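Local atomic coordinates of 2-hydroxyhepta-2,4-diene-1,7-dioate isomerase (Mycobacterium abscessus, PDB entry 3RR6), a protein that is of unknown function but, as a member of the fumarylacetoacetate hydrolase family, probably binds a metal ion and may act as an isomerase or acetylpyruvate hydrolase. Residues G119-V124 with H208-I213; C172-W177 with G226-T231; G15-S20 with R49-A54. All coordinates share one frame; numbering follows the deposited sequence.

Interaction 1 (G119-V124 with H208-I213); sequences GELAIV and HDVGAI
With its first torsion at -60°, Ile123 carries CG1 beside the backbone N and opposite the carbonyl carbon, and an extended second torsion then pushes CD1 straight out toward the helix that begins at Val210. Val210 answers with CG1 trans to its own backbone N (chi1 165°), and the two side chains meet tip to tip, Ile123 CD1 lying 3.8 Å from Val210 CG1. The other methyl of the valine, CG2, turns to Leu121 instead, 4.3 Å from its CD2. One helical turn further on, Ile213 offers CG2 to the same Ile123 CD1 at 4.3 Å, so one methyl touches two residues of the helix. The contact is wholly apolar and buried. At the helix start, Asp209 is the N-cap, and its OD1 accepts from Ala212 N at 3.0 Å with an N-H...O angle of 162°, a capping bond to one of the first amides of the helix. In the wider fold, strand 115-125 pairs antiparallel with strands 141-152 and 228-230. Helix 210-220 packs on the face bearing Leu121 and Ile123, Val210 also touching Ile141 and Tyr144 and Ile213 reaching Ile229, while Ala122 points to the other face and meets Leu174 of strand 172-179.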
loop_
_atom_site.group_PDB
_atom_site.type_symbol
_atom_site.label_atom_id
_atom_site.label_comp_id
_atom_site.label_asym_id
_atom_site.label_seq_id
_atom_site.Cartn_x
_atom_site.Cartn_y
_atom_site.Cartn_z
ATOM N N GLY A 119 -6.815 -5.766 1.307
ATOM C CA GLY A 119 -6.636 -4.548 0.515
ATOM C C GLY A 119 -6.550 -3.333 1.410
ATOM O O GLY A 119 -7.338 -3.206 2.340
ATOM N N GLU A 120 -5.596 -2.436 1.135
ATOM C CA GLU A 120 -5.343 -1.278 2.011
ATOM C C GLU A 120 -4.925 -0.026 1.252
ATOM O O GLU A 120 -4.258 -0.094 0.226
ATOM C CB GLU A 120 -4.254 -1.603 3.047
ATOM C CG GLU A 120 -4.400 -2.996 3.650
ATOM C CD GLU A 120 -3.894 -3.172 5.051
ATOM O OE1 GLU A 120 -3.303 -2.242 5.629
ATOM O OE2 GLU A 120 -4.158 -4.259 5.610
ATOM N N LEU A 121 -5.319 1.124 1.784
ATOM C CA LEU A 121 -4.725 2.406 1.401
ATOM C C LEU A 121 -3.331 2.504 2.007
ATOM O O LEU A 121 -3.152 2.251 3.204
ATOM C CB LEU A 121 -5.586 3.568 1.905
ATOM C CG LEU A 121 -5.017 4.968 1.660
ATOM C CD1 LEU A 121 -5.102 5.323 0.181
ATOM C CD2 LEU A 121 -5.754 6.017 2.509
ATOM N N ALA A 122 -2.349 2.873 1.182
ATOM C CA ALA A 122 -0.959 3.005 1.612
ATOM C C ALA A 122 -0.512 4.457 1.634
ATOM O O ALA A 122 -0.625 5.158 0.636
ATOM C CB ALA A 122 -0.038 2.196 0.673
ATOM N N ILE A 123 0.003 4.894 2.777
ATOM C CA ILE A 123 0.639 6.207 2.925
ATOM C C ILE A 123 2.107 6.071 2.536
ATOM O O ILE A 123 2.783 5.141 2.979
ATOM C CB ILE A 123 0.606 6.645 4.398
ATOM C CG1 ILE A 123 -0.821 6.761 4.931
ATOM C CG2 ILE A 123 1.352 7.978 4.609
ATOM C CD1 ILE A 123 -0.865 6.767 6.456
ATOM N N VAL A 124 2.613 6.992 1.723
ATOM C CA VAL A 124 4.038 7.050 1.421
ATOM C C VAL A 124 4.618 8.324 2.028
ATOM O O VAL A 124 4.188 9.440 1.696
ATOM C CB VAL A 124 4.342 6.984 -0.088
ATOM C CG1 VAL A 124 5.866 6.947 -0.315
ATOM C CG2 VAL A 124 3.646 5.760 -0.740
ATOM N N HIS A 208 -8.739 5.093 13.157
ATOM C CA HIS A 208 -7.647 6.055 13.253
ATOM C C HIS A 208 -7.372 6.534 11.837
ATOM O O HIS A 208 -6.985 5.744 10.967
ATOM C CB HIS A 208 -6.411 5.402 13.864
ATOM C CG HIS A 208 -6.665 4.780 15.194
ATOM N ND1 HIS A 208 -6.698 5.511 16.360
ATOM C CD2 HIS A 208 -6.942 3.501 15.539
ATOM C CE1 HIS A 208 -6.963 4.701 17.369
ATOM N NE2 HIS A 208 -7.115 3.480 16.900
ATOM N N ASP A 209 -7.577 7.829 11.591
ATOM C CA ASP A 209 -7.402 8.373 10.252
ATOM C C ASP A 209 -5.916 8.534 9.923
ATOM O O ASP A 209 -5.056 8.225 10.754
ATOM C CB ASP A 209 -8.217 9.665 10.047
ATOM C CG ASP A 209 -7.768 10.824 10.907
ATOM O OD1 ASP A 209 -6.655 10.820 11.467
ATOM O OD2 ASP A 209 -8.573 11.792 11.039
ATOM N N VAL A 210 -5.610 8.973 8.707
ATOM C CA VAL A 210 -4.218 9.055 8.258
ATOM C C VAL A 210 -3.365 9.859 9.243
ATOM O O VAL A 210 -2.257 9.442 9.609
ATOM C CB VAL A 210 -4.131 9.624 6.831
ATOM C CG1 VAL A 210 -2.709 10.068 6.483
ATOM C CG2 VAL A 210 -4.642 8.586 5.824
ATOM N N GLY A 211 -3.873 11.005 9.672
ATOM C CA GLY A 211 -3.152 11.833 10.632
ATOM C C GLY A 211 -2.847 11.119 11.940
ATOM O O GLY A 211 -1.731 11.185 12.456
ATOM N N ALA A 212 -3.849 10.428 12.471
ATOM C CA ALA A 212 -3.724 9.682 13.716
ATOM C C ALA A 212 -2.715 8.544 13.577
ATOM O O ALA A 212 -1.945 8.271 14.495
ATOM C CB ALA A 212 -5.091 9.135 14.130
ATOM N N ILE A 213 -2.724 7.892 12.419
ATOM C CA ILE A 213 -1.791 6.809 12.130
ATOM C C ILE A 213 -0.355 7.313 12.095
ATOM O O ILE A 213 0.524 6.726 12.713
ATOM C CB ILE A 213 -2.142 6.114 10.799
ATOM C CG1 ILE A 213 -3.482 5.397 10.918
ATOM C CG2 ILE A 213 -1.041 5.107 10.392
ATOM C CD1 ILE A 213 -4.042 4.920 9.575
#

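Interaction 2 (C172-W177 with G226-T231); sequences CPLGPW and GDVILT
Leu174 and Val228 form the closer half of this buried contact, their branches sliding past each other in opposite directions. Both methyls of each residue take part: Leu174 CD2 lies 4.0 Å from Val228 CG2, and Leu174 CD1 lies 4.1 Å from Val228 CG1. The leucine reaches the valine because its CG stands trans to the backbone N (chi1 -164°), which carries the two methyls toward strand 228-230. Leu174 also occurs in a second conformer, so the exact fit of the four methyls is doubtful. The other half is sparser. Cys172 touches Leu230 through a single pair, SG to CD1 at 4.2 Å, an apolar contact of the thiol with one methyl. Neither half opens to solvent, since all four residues are buried, and Ala122 of strand 115-125 touches both Leu174 and Leu230. After Leu174 the chain turns a corner at Pro176, which follows a cis peptide bond and lays its CG 3.6 Å above the centre of the Trp177 ring. The alpha carbons of Leu174 and Val228 stay 9.4 Å apart, a spacing bridged by side chains alone. Strand 172-179 pairs with 141-152, 141-152 with 115-125, and 115-125 with 228-230, so the two segments are linked through two intervening strands and face each other with their side chains in the interior, consistent with the mixed beta-sandwich roll of the fumarylacetoacetate hydrolase fold.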
loop_
_atom_site.group_PDB
_atom_site.type_symbol
_atom_site.label_atom_id
_atom_site.label_comp_id
_atom_site.label_asym_id
_atom_site.label_seq_id
_atom_site.Cartn_x
_atom_site.Cartn_y
_atom_site.Cartn_z
ATOM N N CYS A 172 3.756 -8.169 -0.042
ATOM C CA CYS A 172 3.349 -6.753 -0.062
ATOM C C CYS A 172 3.259 -6.160 -1.470
ATOM O O CYS A 172 4.050 -5.281 -1.835
ATOM C CB CYS A 172 4.278 -5.907 0.817
ATOM S SG CYS A 172 3.509 -4.319 1.284
ATOM N N PRO A 173 2.258 -6.597 -2.257
ATOM C CA PRO A 173 1.948 -5.832 -3.461
ATOM C C PRO A 173 1.752 -4.353 -3.149
ATOM O O PRO A 173 1.079 -4.005 -2.169
ATOM C CB PRO A 173 0.641 -6.464 -3.952
ATOM C CG PRO A 173 0.694 -7.874 -3.427
ATOM C CD PRO A 173 1.409 -7.796 -2.121
ATOM N N LEU A 174 2.343 -3.513 -3.995
ATOM C CA LEU A 174 2.296 -2.069 -3.841
ATOM C C LEU A 174 2.224 -1.417 -5.221
ATOM O O LEU A 174 2.999 -1.766 -6.112
ATOM C CB LEU A 174 3.552 -1.610 -3.101
ATOM C CG LEU A 174 3.550 -0.208 -2.503
ATOM C CD1 LEU A 174 2.599 -0.112 -1.311
ATOM C CD2 LEU A 174 4.977 0.174 -2.088
ATOM N N GLY A 175 1.317 -0.464 -5.393
ATOM C CA GLY A 175 1.168 0.215 -6.678
ATOM C C GLY A 175 -0.261 0.618 -6.958
ATOM O O GLY A 175 -1.106 0.518 -6.077
ATOM N N PRO A 176 -0.553 1.055 -8.194
ATOM C CA PRO A 176 0.336 1.116 -9.371
ATOM C C PRO A 176 1.236 2.353 -9.431
ATOM O O PRO A 176 2.200 2.382 -10.197
ATOM C CB PRO A 176 -0.652 1.142 -10.535
ATOM C CG PRO A 176 -1.828 1.831 -9.978
ATOM C CD PRO A 176 -1.947 1.356 -8.564
ATOM N N TRP A 177 0.892 3.362 -8.640
ATOM C CA TRP A 177 1.594 4.640 -8.612
ATOM C C TRP A 177 1.154 5.396 -7.378
ATOM O O TRP A 177 0.180 5.015 -6.722
ATOM C CB TRP A 177 1.312 5.474 -9.879
ATOM C CG TRP A 177 -0.119 5.477 -10.313
ATOM C CD1 TRP A 177 -1.194 5.970 -9.627
ATOM C CD2 TRP A 177 -0.634 4.957 -11.541
ATOM N NE1 TRP A 177 -2.351 5.765 -10.347
ATOM C CE2 TRP A 177 -2.032 5.158 -11.531
ATOM C CE3 TRP A 177 -0.050 4.327 -12.649
ATOM C CZ2 TRP A 177 -2.859 4.748 -12.586
ATOM C CZ3 TRP A 177 -0.881 3.932 -13.715
ATOM C CH2 TRP A 177 -2.267 4.142 -13.661
ATOM N N GLY A 226 10.101 7.661 1.585
ATOM C CA GLY A 226 9.870 6.403 0.918
ATOM C C GLY A 226 9.237 5.330 1.782
ATOM O O GLY A 226 8.717 4.353 1.254
ATOM N N ASP A 227 9.283 5.488 3.106
ATOM C CA ASP A 227 8.617 4.525 3.978
ATOM C C ASP A 227 7.116 4.465 3.671
ATOM O O ASP A 227 6.496 5.462 3.302
ATOM C CB ASP A 227 8.832 4.858 5.456
ATOM C CG ASP A 227 10.211 4.473 5.959
ATOM O OD1 ASP A 227 10.983 3.822 5.209
ATOM O OD2 ASP A 227 10.518 4.830 7.118
ATOM N N VAL A 228 6.554 3.284 3.849
ATOM C CA VAL A 228 5.150 3.024 3.561
ATOM C C VAL A 228 4.435 2.663 4.852
ATOM O O VAL A 228 4.954 1.876 5.642
ATOM C CB VAL A 228 5.018 1.887 2.551
ATOM C CG1 VAL A 228 3.560 1.461 2.376
ATOM C CG2 VAL A 228 5.609 2.300 1.202
ATOM N N ILE A 229 3.256 3.246 5.067
ATOM C CA ILE A 229 2.373 2.836 6.160
ATOM C C ILE A 229 1.046 2.355 5.574
ATOM O O ILE A 229 0.314 3.124 4.943
ATOM C CB ILE A 229 2.088 3.954 7.181
ATOM C CG1 ILE A 229 3.385 4.561 7.710
ATOM C CG2 ILE A 229 1.241 3.372 8.332
ATOM C CD1 ILE A 229 3.168 5.846 8.542
ATOM N N LEU A 230 0.743 1.075 5.762
ATOM C CA LEU A 230 -0.541 0.511 5.337
ATOM C C LEU A 230 -1.572 0.807 6.415
ATOM O O LEU A 230 -1.323 0.570 7.594
ATOM C CB LEU A 230 -0.423 -0.991 5.103
ATOM C CG LEU A 230 0.627 -1.448 4.093
ATOM C CD1 LEU A 230 0.559 -2.954 3.923
ATOM C CD2 LEU A 230 0.426 -0.752 2.747
ATOM N N THR A 231 -2.728 1.316 6.015
ATOM C CA THR A 231 -3.665 1.911 6.977
ATOM C C THR A 231 -4.752 0.980 7.528
ATOM O O THR A 231 -5.603 1.426 8.288
ATOM C CB THR A 231 -4.331 3.154 6.379
ATOM O OG1 THR A 231 -5.042 2.795 5.186
ATOM C CG2 THR A 231 -3.276 4.235 6.070
#

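Interaction 3 (G15-S20 with R49-A54); sequences GVAFVS and RQWPLA
Trp51 reaches toward strand 15-22 with the far end of its six-membered ring, and two small apolar side chains receive it: Ala17 CB lies 4.2 Å from Trp51 CH2, and Val19 CG1 lies 4.2 Å from Trp51 CZ3. Val19 and the indole cross at about a right angle. The valine presents CG1 because its first torsion (-68°) sets that methyl beside the backbone N, while the tryptophan, although its CB leaves the strand obliquely to the partner segment, swings its ring inward. Arg49 runs along the same side. Its guanidinium turns one face to the rim of the indole, Trp51 CZ2 standing 3.7 Å above the guanidinium plane and off-centre; the two planes are steeply inclined and do not stack. The two strands do not pair with each other; each pairs antiparallel with strand 32-36, which lies between them, and strand 6-12 adds a further antiparallel partner to 15-22. In this N-terminal antiparallel sheet, which falls in the Rv2993c-like family region, the indole thus reaches past the intervening strand, touching Glu35 on it and Ile10 and Ser12 of strand 6-12. The polar edge of the indole is held by NE1, which is hydrogen-bonded to Asp14. At the outer end, Arg49 NH1 forms a salt bridge with Glu35 and donates to a water at 3.0 Å that lies in the guanidinium plane, at its edge. That water in turn donates to Val16 O at 3.1 Å, linking the arginine to the backbone of strand 15-22.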
loop_
_atom_site.group_PDB
_atom_site.type_symbol
_atom_site.label_atom_id
_atom_site.label_comp_id
_atom_site.label_asym_id
_atom_site.label_seq_id
_atom_site.Cartn_x
_atom_site.Cartn_y
_atom_site.Cartn_z
ATOM N N GLY A 15 16.322 0.929 -19.257
ATOM C CA GLY A 15 16.614 0.745 -17.831
ATOM C C GLY A 15 15.467 1.144 -16.911
ATOM O O GLY A 15 14.370 1.463 -17.375
ATOM N N VAL A 16 15.741 1.132 -15.608
ATOM C CA VAL A 16 14.744 1.441 -14.567
ATOM C C VAL A 16 14.773 2.930 -14.210
ATOM O O VAL A 16 15.847 3.527 -14.129
ATOM C CB VAL A 16 15.008 0.605 -13.302
ATOM C CG1 VAL A 16 14.136 1.067 -12.130
ATOM C CG2 VAL A 16 14.794 -0.875 -13.598
ATOM N N ALA A 17 13.598 3.522 -13.998
ATOM C CA ALA A 17 13.485 4.964 -13.786
ATOM C C ALA A 17 12.328 5.335 -12.861
ATOM O O ALA A 17 11.309 4.655 -12.832
ATOM C CB ALA A 17 13.300 5.663 -15.127
ATOM N N PHE A 18 12.501 6.428 -12.124
ATOM C CA PHE A 18 11.426 7.050 -11.358
ATOM C C PHE A 18 10.776 8.050 -12.307
ATOM O O PHE A 18 11.480 8.820 -12.981
ATOM C CB PHE A 18 11.988 7.743 -10.104
ATOM C CG PHE A 18 10.941 8.182 -9.107
ATOM C CD1 PHE A 18 10.192 7.252 -8.407
ATOM C CD2 PHE A 18 10.721 9.536 -8.846
ATOM C CE1 PHE A 18 9.241 7.658 -7.475
ATOM C CE2 PHE A 18 9.780 9.933 -7.913
ATOM C CZ PHE A 18 9.032 8.992 -7.242
ATOM N N VAL A 19 9.446 8.024 -12.378
ATOM C CA VAL A 19 8.713 8.765 -13.393
ATOM C C VAL A 19 7.476 9.481 -12.869
ATOM O O VAL A 19 6.900 9.095 -11.847
ATOM C CB VAL A 19 8.248 7.831 -14.542
ATOM C CG1 VAL A 19 9.443 7.323 -15.329
ATOM C CG2 VAL A 19 7.410 6.652 -13.999
ATOM N N SER A 20 7.087 10.529 -13.597
ATOM C CA SER A 20 5.764 11.126 -13.494
ATOM C C SER A 20 4.887 10.501 -14.581
ATOM O O SER A 20 5.272 10.471 -15.758
ATOM C CB SER A 20 5.850 12.647 -13.683
ATOM O OG SER A 20 4.567 13.248 -13.762
ATOM N N ARG A 49 13.912 12.484 -20.958
ATOM C CA ARG A 49 13.499 11.174 -21.465
ATOM C C ARG A 49 12.039 10.917 -21.117
ATOM O O ARG A 49 11.583 11.268 -20.027
ATOM C CB ARG A 49 14.348 10.045 -20.869
ATOM C CG ARG A 49 15.793 10.001 -21.352
ATOM C CD ARG A 49 16.347 8.566 -21.366
ATOM N NE ARG A 49 16.387 7.953 -20.039
ATOM C CZ ARG A 49 16.946 6.774 -19.762
ATOM N NH1 ARG A 49 16.930 6.305 -18.519
ATOM N NH2 ARG A 49 17.527 6.055 -20.721
ATOM N N GLN A 50 11.315 10.314 -22.052
ATOM C CA GLN A 50 9.963 9.837 -21.791
ATOM C C GLN A 50 9.638 8.632 -22.667
ATOM O O GLN A 50 10.265 8.420 -23.710
ATOM C CB GLN A 50 8.933 10.943 -22.023
ATOM C CG GLN A 50 8.847 11.439 -23.462
ATOM C CD GLN A 50 7.741 12.455 -23.655
ATOM O OE1 GLN A 50 7.862 13.607 -23.237
ATOM N NE2 GLN A 50 6.657 12.035 -24.291
ATOM N N TRP A 51 8.654 7.858 -22.224
ATOM C CA TRP A 51 8.162 6.694 -22.957
ATOM C C TRP A 51 6.641 6.654 -22.927
ATOM O O TRP A 51 6.025 7.084 -21.949
ATOM C CB TRP A 51 8.663 5.403 -22.315
ATOM C CG TRP A 51 10.135 5.326 -22.086
ATOM C CD1 TRP A 51 11.057 4.712 -22.885
ATOM C CD2 TRP A 51 10.860 5.859 -20.973
ATOM N NE1 TRP A 51 12.313 4.835 -22.340
ATOM C CE2 TRP A 51 12.220 5.539 -21.168
ATOM C CE3 TRP A 51 10.492 6.586 -19.834
ATOM C CZ2 TRP A 51 13.215 5.912 -20.260
ATOM C CZ3 TRP A 51 11.479 6.953 -18.930
ATOM C CH2 TRP A 51 12.824 6.617 -19.148
ATOM N N PRO A 52 6.017 6.103 -23.983
ATOM C CA PRO A 52 4.591 5.801 -23.853
ATOM C C PRO A 52 4.377 4.771 -22.736
ATOM O O PRO A 52 5.158 3.821 -22.614
ATOM C CB PRO A 52 4.226 5.216 -25.225
ATOM C CG PRO A 52 5.277 5.717 -26.148
ATOM C CD PRO A 52 6.526 5.791 -25.331
ATOM N N LEU A 53 3.346 4.975 -21.922
ATOM C CA LEU A 53 3.086 4.108 -20.766
ATOM C C LEU A 53 2.883 2.653 -21.193
ATOM O O LEU A 53 3.321 1.732 -20.503
ATOM C CB LEU A 53 1.865 4.604 -19.979
ATOM C CG LEU A 53 1.537 3.883 -18.662
ATOM C CD1 LEU A 53 2.692 3.958 -17.666
ATOM C CD2 LEU A 53 0.273 4.466 -18.057
ATOM N N ALA A 54 2.238 2.454 -22.342
ATOM C CA ALA A 54 2.027 1.114 -22.894
ATOM C C ALA A 54 3.335 0.373 -23.190
ATOM O O ALA A 54 3.367 -0.858 -23.157
ATOM C CB ALA A 54 1.168 1.194 -24.163
HETATM O O HOH W 1 17.554 4.059 -16.605
#

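Interactions 1 and 2 belong to the core of the C-terminal region and use neighbouring strands, 115-125 and 228-230; they meet where Ile123 N is 2.8 Å from Ile229 O and Leu121 O 2.8 Å from Thr231 OG1, both probable hydrogen bonds. Interaction 1 packs a helix on the outer face of that strand pair; interaction 2 packs strand against strand on the inner one. Interaction 3 lies in the N-terminal region, its centre about 28 Å from that of interaction 1 and 20 Å from that of interaction 2. The first two are purely aliphatic or thiol; interaction 3 also buries its touching residues but, beside an exposed arginine, adds indole, guanidinium and bridging water.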